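Local coordinates for cellulosomal scaffoldin anchoring protein C (Acetivibrio cellulolyticus, PDB 4UYP) that presents cohesin domains, of which the third forms this chain and binds the dockerin of the adaptor scaffoldin ScaB, in anchoring bacterial multienzyme complexes to the cell surface, at residues 98-103 / 137-142; 36-41 / 94-99. All coordinates share one frame; numbering follows the deposited sequence.

Interaction 1: residues 98-103 / 137-142; sequences FKVSDS and GKIEVI
F98 and V100 meet I139 and V141 through carbon atoms alone. The δ-methyl of I139 does the reaching: CG1 lies anti to the carbonyl carbon (chi1 -65°) and the chain is extended beyond it, so that I139 CD1 comes 4.0 Å from F98 CD2 and 4.1 Å from F98 CG. It thus sits beside the ring where it joins its CB. The β-branch methyls continue the contact: V100 CG2 lies a loose 4.4 Å from I139 CG2, while V100 CG1 meets V141 CG2 at 4.2 Å. V100 therefore faces both aliphatic partners, one with each methyl.

The backbones stay well apart. Strands 98-100 and 137-141 run in roughly the same direction, at 32°, with axes 10.1 Å apart at their closest, and V100 CA and V141 CA are 8.0 Å from each other. In the cohesin β-sandwich, strand 91-100 is separated from strand 133-141 by strands 16-24 and 3-11 in the sheet order, and the two strands are in touch here through side chains rather than backbone pairing. V17 of strand 16-24 touches F98, V100 and I139, and I112 of strand 109-122 packs against F98 and I139.

Polar links hold each strand to other neighbours. The backbone of F98 is hydrogen-bonded to V17 and that of V100 to S15, whereas G137 pairs with I112. K138 N is a donor to the hydroxyl of S8. S101 OG makes a weak hydrogen bond to a pentanediol molecule, probably from the crystallisation liquor.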
ATOM      1  N   PHE C  98      12.698  -0.088 -12.703  1.00  8.31           N
ATOM      2  CA  PHE C  98      12.931  -0.965 -11.541  1.00  8.41           C
ATOM      3  C   PHE C  98      14.159  -1.871 -11.762  1.00  9.45           C
ATOM      4  O   PHE C  98      14.315  -2.458 -12.853  1.00 10.25           O
ATOM      5  CB  PHE C  98      11.784  -1.954 -11.373  1.00  8.34           C
ATOM      6  CG  PHE C  98      10.530  -1.384 -10.727  1.00  8.33           C
ATOM      7  CD1 PHE C  98      10.527  -1.164  -9.361  1.00  8.84           C
ATOM      8  CD2 PHE C  98       9.428  -1.057 -11.453  1.00  8.86           C
ATOM      9  CE1 PHE C  98       9.371  -0.717  -8.702  1.00  8.48           C
ATOM     10  CE2 PHE C  98       8.228  -0.598 -10.774  1.00  8.68           C
ATOM     11  CZ  PHE C  98       8.240  -0.449  -9.435  1.00  8.68           C
ATOM     12  N   LYS C  99      15.048  -1.891 -10.802  1.00  9.16           N
ATOM     13  CA  LYS C  99      16.123  -2.913 -10.774  1.00  9.65           C
ATOM     14  C   LYS C  99      15.583  -4.226 -10.210  1.00  9.01           C
ATOM     15  O   LYS C  99      15.100  -4.278  -9.090  1.00 10.34           O
ATOM     16  CB  LYS C  99      17.278  -2.339  -9.837  1.00 11.19           C
ATOM     17  CG  LYS C  99      18.280  -3.401  -9.396  1.00 14.31           C
ATOM     18  CD  LYS C  99      19.078  -3.790 -10.570  1.00 13.53           C
ATOM     19  CE  LYS C  99      20.289  -4.680 -10.108  1.00 14.97           C
ATOM     20  NZ  LYS C  99      19.907  -5.788  -9.298  1.00 17.56           N
ATOM     21  N   VAL C 100      15.664  -5.282 -11.049  1.00  9.45           N
ATOM     22  CA  VAL C 100      15.317  -6.635 -10.639  1.00 10.23           C
ATOM     23  C   VAL C 100      16.512  -7.201  -9.806  1.00  9.72           C
ATOM     24  O   VAL C 100      17.645  -7.191 -10.313  1.00 11.10           O
ATOM     25  CB  VAL C 100      15.068  -7.522 -11.864  1.00  9.91           C
ATOM     26  CG1 VAL C 100      14.722  -8.933 -11.403  1.00 11.06           C
ATOM     27  CG2 VAL C 100      13.907  -6.920 -12.691  1.00 12.06           C
ATOM     28  N   SER C 101      16.147  -7.733  -8.644  1.00  9.98           N
ATOM     29  CA  SER C 101      17.225  -8.292  -7.790  1.00 12.27           C
ATOM     30  C   SER C 101      18.156  -9.264  -8.554  1.00 12.72           C
ATOM     31  O   SER C 101      17.670 -10.062  -9.383  1.00 11.38           O
ATOM     32  CB  SER C 101      16.579  -8.948  -6.688  1.00 16.10           C
ATOM     33  OG  SER C 101      17.574  -9.645  -5.889  1.00 21.38           O
ATOM     34  N   ASP C 102      19.418  -9.209  -8.225  1.00 12.27           N
ATOM     35  CA  ASP C 102      20.320 -10.142  -8.881  1.00 13.07           C
ATOM     36  C   ASP C 102      20.011 -11.590  -8.453  1.00 12.49           C
ATOM     37  O   ASP C 102      20.397 -12.498  -9.248  1.00 13.31           O
ATOM     38  CB  ASP C 102      21.769  -9.910  -8.374  1.00 14.67           C
ATOM     39  CG  ASP C 102      22.432  -8.703  -8.977  1.00 17.77           C
ATOM     40  OD1 ASP C 102      21.830  -7.862  -9.695  1.00 16.09           O
ATOM     41  OD2 ASP C 102      23.696  -8.532  -8.693  1.00 19.18           O
ATOM     42  N   SER C 103      19.333 -11.835  -7.339  1.00 12.04           N
ATOM     43  CA  SER C 103      19.002 -13.188  -6.919  1.00 12.71           C
ATOM     44  C   SER C 103      17.670 -13.719  -7.388  1.00 13.74           C
ATOM     45  O   SER C 103      17.293 -14.849  -7.064  1.00 15.91           O
ATOM     46  CB  SER C 103      19.141 -13.261  -5.417  1.00 16.40           C
ATOM     47  OG  SER C 103      18.076 -12.523  -4.822  1.00 18.00           O
ATOM     48  N   GLY C 137       0.101  -3.955 -12.695  1.00 11.37           N
ATOM     49  CA  GLY C 137       1.089  -4.583 -13.605  1.00 10.99           C
ATOM     50  C   GLY C 137       1.835  -5.674 -12.877  1.00 10.85           C
ATOM     51  O   GLY C 137       1.854  -5.778 -11.646  1.00 11.37           O
ATOM     52  N   LYS C 138       2.531  -6.488 -13.663  1.00 10.35           N
ATOM     53  CA  LYS C 138       3.407  -7.499 -13.101  1.00 10.18           C
ATOM     54  C   LYS C 138       4.759  -7.422 -13.866  1.00  9.25           C
ATOM     55  O   LYS C 138       4.818  -7.063 -15.057  1.00 11.36           O
ATOM     56  CB  LYS C 138       2.856  -8.917 -13.358  1.00 13.10           C
ATOM     57  CG  LYS C 138       1.545  -9.176 -12.617  1.00 17.83           C
ATOM     58  CD  LYS C 138       1.032 -10.536 -13.097  1.00 23.45           C
ATOM     59  CE  LYS C 138      -0.424 -10.753 -13.019  1.00 24.42           C
ATOM     60  NZ  LYS C 138      -1.249  -9.666 -13.404  1.00 23.20           N
ATOM     61  N   ILE C 139       5.828  -7.721 -13.150  1.00  8.78           N
ATOM     62  CA  ILE C 139       7.142  -7.935 -13.799  1.00  8.67           C
ATOM     63  C   ILE C 139       7.440  -9.420 -13.712  1.00  8.63           C
ATOM     64  O   ILE C 139       7.400 -10.036 -12.616  1.00 10.22           O
ATOM     65  CB  ILE C 139       8.243  -7.186 -13.036  1.00  8.73           C
ATOM     66  CG1 ILE C 139       8.016  -5.673 -13.124  1.00  9.03           C
ATOM     67  CG2 ILE C 139       9.667  -7.567 -13.589  1.00  9.18           C
ATOM     68  CD1 ILE C 139       8.888  -4.927 -12.082  1.00  9.38           C
ATOM     69  N   GLU C 140       7.646 -10.048 -14.887  1.00  7.76           N
ATOM     70  CA  GLU C 140       8.048 -11.461 -14.923  1.00  8.09           C
ATOM     71  C   GLU C 140       9.548 -11.622 -15.131  1.00  7.99           C
ATOM     72  O   GLU C 140      10.108 -10.989 -16.020  1.00  8.68           O
ATOM     73  CB  GLU C 140       7.256 -12.170 -16.092  1.00  9.03           C
ATOM     74  CG  GLU C 140       7.717 -13.670 -16.196  1.00  9.46           C
ATOM     75  CD  GLU C 140       6.772 -14.543 -17.025  1.00 11.60           C
ATOM     76  OE1 GLU C 140       5.783 -14.030 -17.579  1.00 12.94           O
ATOM     77  OE2 GLU C 140       7.054 -15.740 -17.072  1.00 12.21           O
ATOM     78  N   VAL C 141      10.183 -12.435 -14.266  1.00  8.43           N
ATOM     79  CA  VAL C 141      11.634 -12.699 -14.424  1.00  8.68           C
ATOM     80  C   VAL C 141      11.861 -13.777 -15.510  1.00  9.50           C
ATOM     81  O   VAL C 141      11.276 -14.865 -15.395  1.00 10.00           O
ATOM     82  CB  VAL C 141      12.235 -13.103 -13.092  1.00  8.86           C
ATOM     83  CG1 VAL C 141      13.733 -13.284 -13.310  1.00  9.84           C
ATOM     84  CG2 VAL C 141      11.956 -12.018 -12.070  1.00 10.40           C
ATOM     85  N   ILE C 142      12.608 -13.396 -16.515  1.00  9.87           N
ATOM     86  CA  ILE C 142      12.860 -14.324 -17.636  1.00 10.46           C
ATOM     87  C   ILE C 142      14.328 -14.666 -17.722  1.00 10.44           C
ATOM     88  O   ILE C 142      15.195 -14.050 -17.102  1.00 11.05           O
ATOM     89  CB  ILE C 142      12.291 -13.777 -18.943  1.00 10.89           C
ATOM     90  CG1 ILE C 142      12.895 -12.406 -19.291  1.00 11.96           C
ATOM     91  CG2 ILE C 142      10.772 -13.723 -18.905  1.00 11.13           C
ATOM     92  CD1 ILE C 142      12.567 -11.925 -20.724  1.00 13.77           C
TER

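Interaction 2: residues 36-41 / 94-99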
ATOM      1  N   PHE C  36      -0.310   9.397  -6.928  1.00  9.29           N
ATOM      2  CA  PHE C  36      -0.374   8.031  -7.418  1.00  9.24           C
ATOM      3  C   PHE C  36       0.718   7.264  -6.715  1.00  8.98           C
ATOM      4  O   PHE C  36       1.889   7.679  -6.758  1.00  9.28           O
ATOM      5  CB  PHE C  36      -0.154   7.961  -8.955  1.00 10.32           C
ATOM      6  CG  PHE C  36      -0.228   6.560  -9.503  1.00 12.60           C
ATOM      7  CD1 PHE C  36      -1.449   6.011  -9.635  1.00 14.96           C
ATOM      8  CD2 PHE C  36       0.944   5.799  -9.758  1.00 17.75           C
ATOM      9  CE1 PHE C  36      -1.665   4.735 -10.038  1.00 17.54           C
ATOM     10  CE2 PHE C  36       0.711   4.413 -10.166  1.00 16.45           C
ATOM     11  CZ  PHE C  36      -0.571   4.012 -10.296  1.00 16.12           C
ATOM     12  N   ARG C  37       0.403   6.189  -5.957  1.00  8.37           N
ATOM     13  CA  ARG C  37       1.448   5.405  -5.271  1.00  9.17           C
ATOM     14  C   ARG C  37       1.350   3.973  -5.667  1.00  8.73           C
ATOM     15  O   ARG C  37       0.247   3.420  -5.757  1.00  9.27           O
ATOM     16  CB  ARG C  37       1.174   5.520  -3.782  1.00  9.21           C
ATOM     17  CG  ARG C  37       2.252   4.702  -3.045  1.00 12.26           C
ATOM     18  CD  ARG C  37       2.191   4.788  -1.520  1.00 10.47           C
ATOM     19  NE  ARG C  37       2.413   6.142  -1.106  1.00 10.41           N
ATOM     20  CZ  ARG C  37       2.661   6.417   0.151  1.00 11.14           C
ATOM     21  NH1 ARG C  37       2.725   5.502   1.131  1.00 11.28           N
ATOM     22  NH2 ARG C  37       2.872   7.675   0.537  1.00 10.68           N
ATOM     23  N   THR C  38       2.509   3.396  -5.968  1.00  9.74           N
ATOM     24  CA  THR C  38       2.650   1.939  -6.299  0.50  9.75           C
ATOM     25  C   THR C  38       3.416   1.288  -5.188  1.00  9.72           C
ATOM     26  O   THR C  38       4.433   1.808  -4.714  1.00 10.96           O
ATOM     27  CB  THR C  38       3.524   1.677  -7.580  0.50 10.02           C
ATOM     28  OG1 THR C  38       4.823   2.205  -7.422  0.50 10.41           O
ATOM     29  CG2 THR C  38       2.827   2.343  -8.829  0.50 10.16           C
ATOM     30  N   ASN C  39       3.002   0.067  -4.775  1.00  9.45           N
ATOM     31  CA  ASN C  39       3.875  -0.771  -3.948  1.00  9.23           C
ATOM     32  C   ASN C  39       4.496  -1.927  -4.751  1.00  8.85           C
ATOM     33  O   ASN C  39       3.999  -2.307  -5.788  1.00  9.98           O
ATOM     34  CB  ASN C  39       3.018  -1.374  -2.781  1.00 10.40           C
ATOM     35  CG  ASN C  39       2.588  -0.255  -1.780  1.00  9.46           C
ATOM     36  OD1 ASN C  39       1.406   0.190  -1.866  1.00 10.50           O
ATOM     37  ND2 ASN C  39       3.471   0.195  -0.951  1.00  9.29           N
ATOM     38  N   PHE C  40       5.516  -2.390  -4.086  1.00  8.54           N
ATOM     39  CA  PHE C  40       6.282  -3.541  -4.638  1.00  8.39           C
ATOM     40  C   PHE C  40       7.033  -4.188  -3.487  1.00  9.88           C
ATOM     41  O   PHE C  40       7.282  -3.597  -2.434  1.00  9.87           O
ATOM     42  CB  PHE C  40       7.312  -3.064  -5.704  1.00  8.89           C
ATOM     43  CG  PHE C  40       8.267  -1.967  -5.202  1.00  8.10           C
ATOM     44  CD1 PHE C  40       7.857  -0.569  -5.323  1.00  8.36           C
ATOM     45  CD2 PHE C  40       9.563  -2.247  -4.605  1.00  8.88           C
ATOM     46  CE1 PHE C  40       8.742   0.444  -4.894  1.00  8.98           C
ATOM     47  CE2 PHE C  40      10.409  -1.224  -4.192  1.00 10.58           C
ATOM     48  CZ  PHE C  40       9.987   0.140  -4.327  1.00 10.38           C
ATOM     49  N   ASP C  41       7.388  -5.480  -3.690  1.00 10.31           N
ATOM     50  CA  ASP C  41       8.231  -6.171  -2.749  1.00 10.89           C
ATOM     51  C   ASP C  41       9.650  -5.802  -2.798  1.00 11.72           C
ATOM     52  O   ASP C  41      10.264  -6.002  -3.863  1.00  9.65           O
ATOM     53  CB  ASP C  41       8.046  -7.737  -2.933  1.00 11.55           C
ATOM     54  CG  ASP C  41       8.921  -8.506  -1.961  1.00 13.08           C
ATOM     55  OD1 ASP C  41       9.980  -8.092  -1.498  1.00 15.57           O
ATOM     56  OD2 ASP C  41       8.625  -9.768  -1.961  1.00 18.47           O
ATOM     57  N   ALA C  94       3.999   8.599 -16.249  1.00  8.92           N
ATOM     58  CA  ALA C  94       5.360   8.419 -15.704  1.00  8.87           C
ATOM     59  C   ALA C  94       5.751   7.033 -15.993  1.00  8.78           C
ATOM     60  O   ALA C  94       4.897   6.154 -16.245  1.00 10.83           O
ATOM     61  CB  ALA C  94       5.399   8.728 -14.189  1.00  9.18           C
ATOM     62  N   THR C  95       7.054   6.749 -15.915  1.00  8.78           N
ATOM     63  CA  THR C  95       7.585   5.392 -16.055  0.50  7.84           C
ATOM     64  C   THR C  95       8.506   5.130 -14.889  1.00  8.94           C
ATOM     65  O   THR C  95       9.370   5.957 -14.588  1.00  9.19           O
ATOM     66  CB  THR C  95       8.331   5.250 -17.354  0.50  7.10           C
ATOM     67  OG1 THR C  95       7.426   5.545 -18.450  0.50  7.15           O
ATOM     68  CG2 THR C  95       8.856   3.801 -17.575  0.50  5.74           C
ATOM     69  N   ILE C  96       8.320   3.993 -14.254  1.00  8.39           N
ATOM     70  CA  ILE C  96       9.196   3.628 -13.109  1.00  8.55           C
ATOM     71  C   ILE C  96      10.262   2.648 -13.635  1.00  8.77           C
ATOM     72  O   ILE C  96       9.849   1.631 -14.267  1.00  9.31           O
ATOM     73  CB  ILE C  96       8.446   2.981 -11.979  1.00  9.34           C
ATOM     74  CG1 ILE C  96       7.358   3.951 -11.486  1.00 11.06           C
ATOM     75  CG2 ILE C  96       9.395   2.645 -10.808  1.00 10.55           C
ATOM     76  CD1 ILE C  96       6.387   3.227 -10.578  1.00 11.31           C
ATOM     77  N   ASN C  97      11.546   2.960 -13.512  1.00  8.42           N
ATOM     78  CA  ASN C  97      12.592   1.989 -13.864  1.00  8.11           C
ATOM     79  C   ASN C  97      13.003   1.197 -12.667  1.00  8.36           C
ATOM     80  O   ASN C  97      13.513   1.791 -11.711  1.00 10.04           O
ATOM     81  CB  ASN C  97      13.733   2.779 -14.455  1.00  9.17           C
ATOM     82  CG  ASN C  97      13.267   3.665 -15.626  1.00 10.53           C
ATOM     83  OD1 ASN C  97      12.699   3.139 -16.587  1.00 13.08           O
ATOM     84  ND2 ASN C  97      13.536   4.955 -15.536  1.00 11.29           N
ATOM     85  N   PHE C  98      12.698  -0.088 -12.703  1.00  8.31           N
ATOM     86  CA  PHE C  98      12.931  -0.965 -11.541  1.00  8.41           C
ATOM     87  C   PHE C  98      14.159  -1.871 -11.762  1.00  9.45           C
ATOM     88  O   PHE C  98      14.315  -2.458 -12.853  1.00 10.25           O
ATOM     89  CB  PHE C  98      11.784  -1.954 -11.373  1.00  8.34           C
ATOM     90  CG  PHE C  98      10.530  -1.384 -10.727  1.00  8.33           C
ATOM     91  CD1 PHE C  98      10.527  -1.164  -9.361  1.00  8.84           C
ATOM     92  CD2 PHE C  98       9.428  -1.057 -11.453  1.00  8.86           C
ATOM     93  CE1 PHE C  98       9.371  -0.717  -8.702  1.00  8.48           C
ATOM     94  CE2 PHE C  98       8.228  -0.598 -10.774  1.00  8.68           C
ATOM     95  CZ  PHE C  98       8.240  -0.449  -9.435  1.00  8.68           C
ATOM     96  N   LYS C  99      15.048  -1.891 -10.802  1.00  9.16           N
ATOM     97  CA  LYS C  99      16.123  -2.913 -10.774  1.00  9.65           C
ATOM     98  C   LYS C  99      15.583  -4.226 -10.210  1.00  9.01           C
ATOM     99  O   LYS C  99      15.100  -4.278  -9.090  1.00 10.34           O
ATOM    100  CB  LYS C  99      17.278  -2.339  -9.837  1.00 11.19           C
ATOM    101  CG  LYS C  99      18.280  -3.401  -9.396  1.00 14.31           C
ATOM    102  CD  LYS C  99      19.078  -3.790 -10.570  1.00 13.53           C
ATOM    103  CE  LYS C  99      20.289  -4.680 -10.108  1.00 14.97           C
ATOM    104  NZ  LYS C  99      19.907  -5.788  -9.298  1.00 17.56           N
TER
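F40 and T38 both carry the first side-chain atom between the backbone N and the carbonyl carbon: F40 CG at chi1 54° and T38 OG1 at 59°, which places T38 OG1 beside I96 CD1 and lays one face of the F40 ring against F98. T38 is deposited in two conformers, and its contacts here hold for the one described.

The aromatic pair is T-shaped. F98 gives its edge, F40 one face, with planes at 75° and ring centroids 5.3 Å apart. F98 CE1 stands 3.7 Å above the F40 plane, displaced toward the rim; its closest atom is F40 CD1, also at 3.7 Å, and F40 CG follows at 3.9 Å. Within its own strand, F98 has I96 CG2 over one face, 3.4 Å above the ring plane and near the rim, which probably limits how the ring can tilt.

Beside the rings, T38 and I96 reach toward each other tip to tip. I96 CD1 lies 3.7 Å from T38 OG1 and 4.1 Å from T38 CG2, so a single methyl touches both branches of the threonine.

These side chains cross the interior of the cohesin β-sandwich, joining strand 33-39 and the residue just after it to strand 91-100. I112 and V45 pack on both F40 and F98. N39 points away from strand 91-100, and R37 NH2 is hydrogen-bonded to V25 O of the ScaB chain, so strand 33-39 also takes part in the dockerin interface. N97 on the partner strand bonds to S18, S49 and D51.

The attraction is probably mostly dispersion, with a small electrostatic part from the C-H edge of F98 on the π face of F40, so it should depend on shape and ring orientation more than on charge.

Overall arrangement
Both contacts are buried and draw on the same inner side of strand 91-100, with F98 serving both through different parts of its ring. Their centres are 12 Å apart. Interaction 2 lies nearer the middle of the chain, about 6 Å from its centre, and ties strand 91-100 to strand 33-39. Interaction 1 sits some 16 Å from that centre, toward the end of the sandwich, linking the close of strand 91-100 to the C-terminal strand 133-141. Its chemistry is mainly aliphatic, whereas interaction 2 adds an oriented aromatic pair and, in the conformer described, a threonine hydroxyl against a methyl.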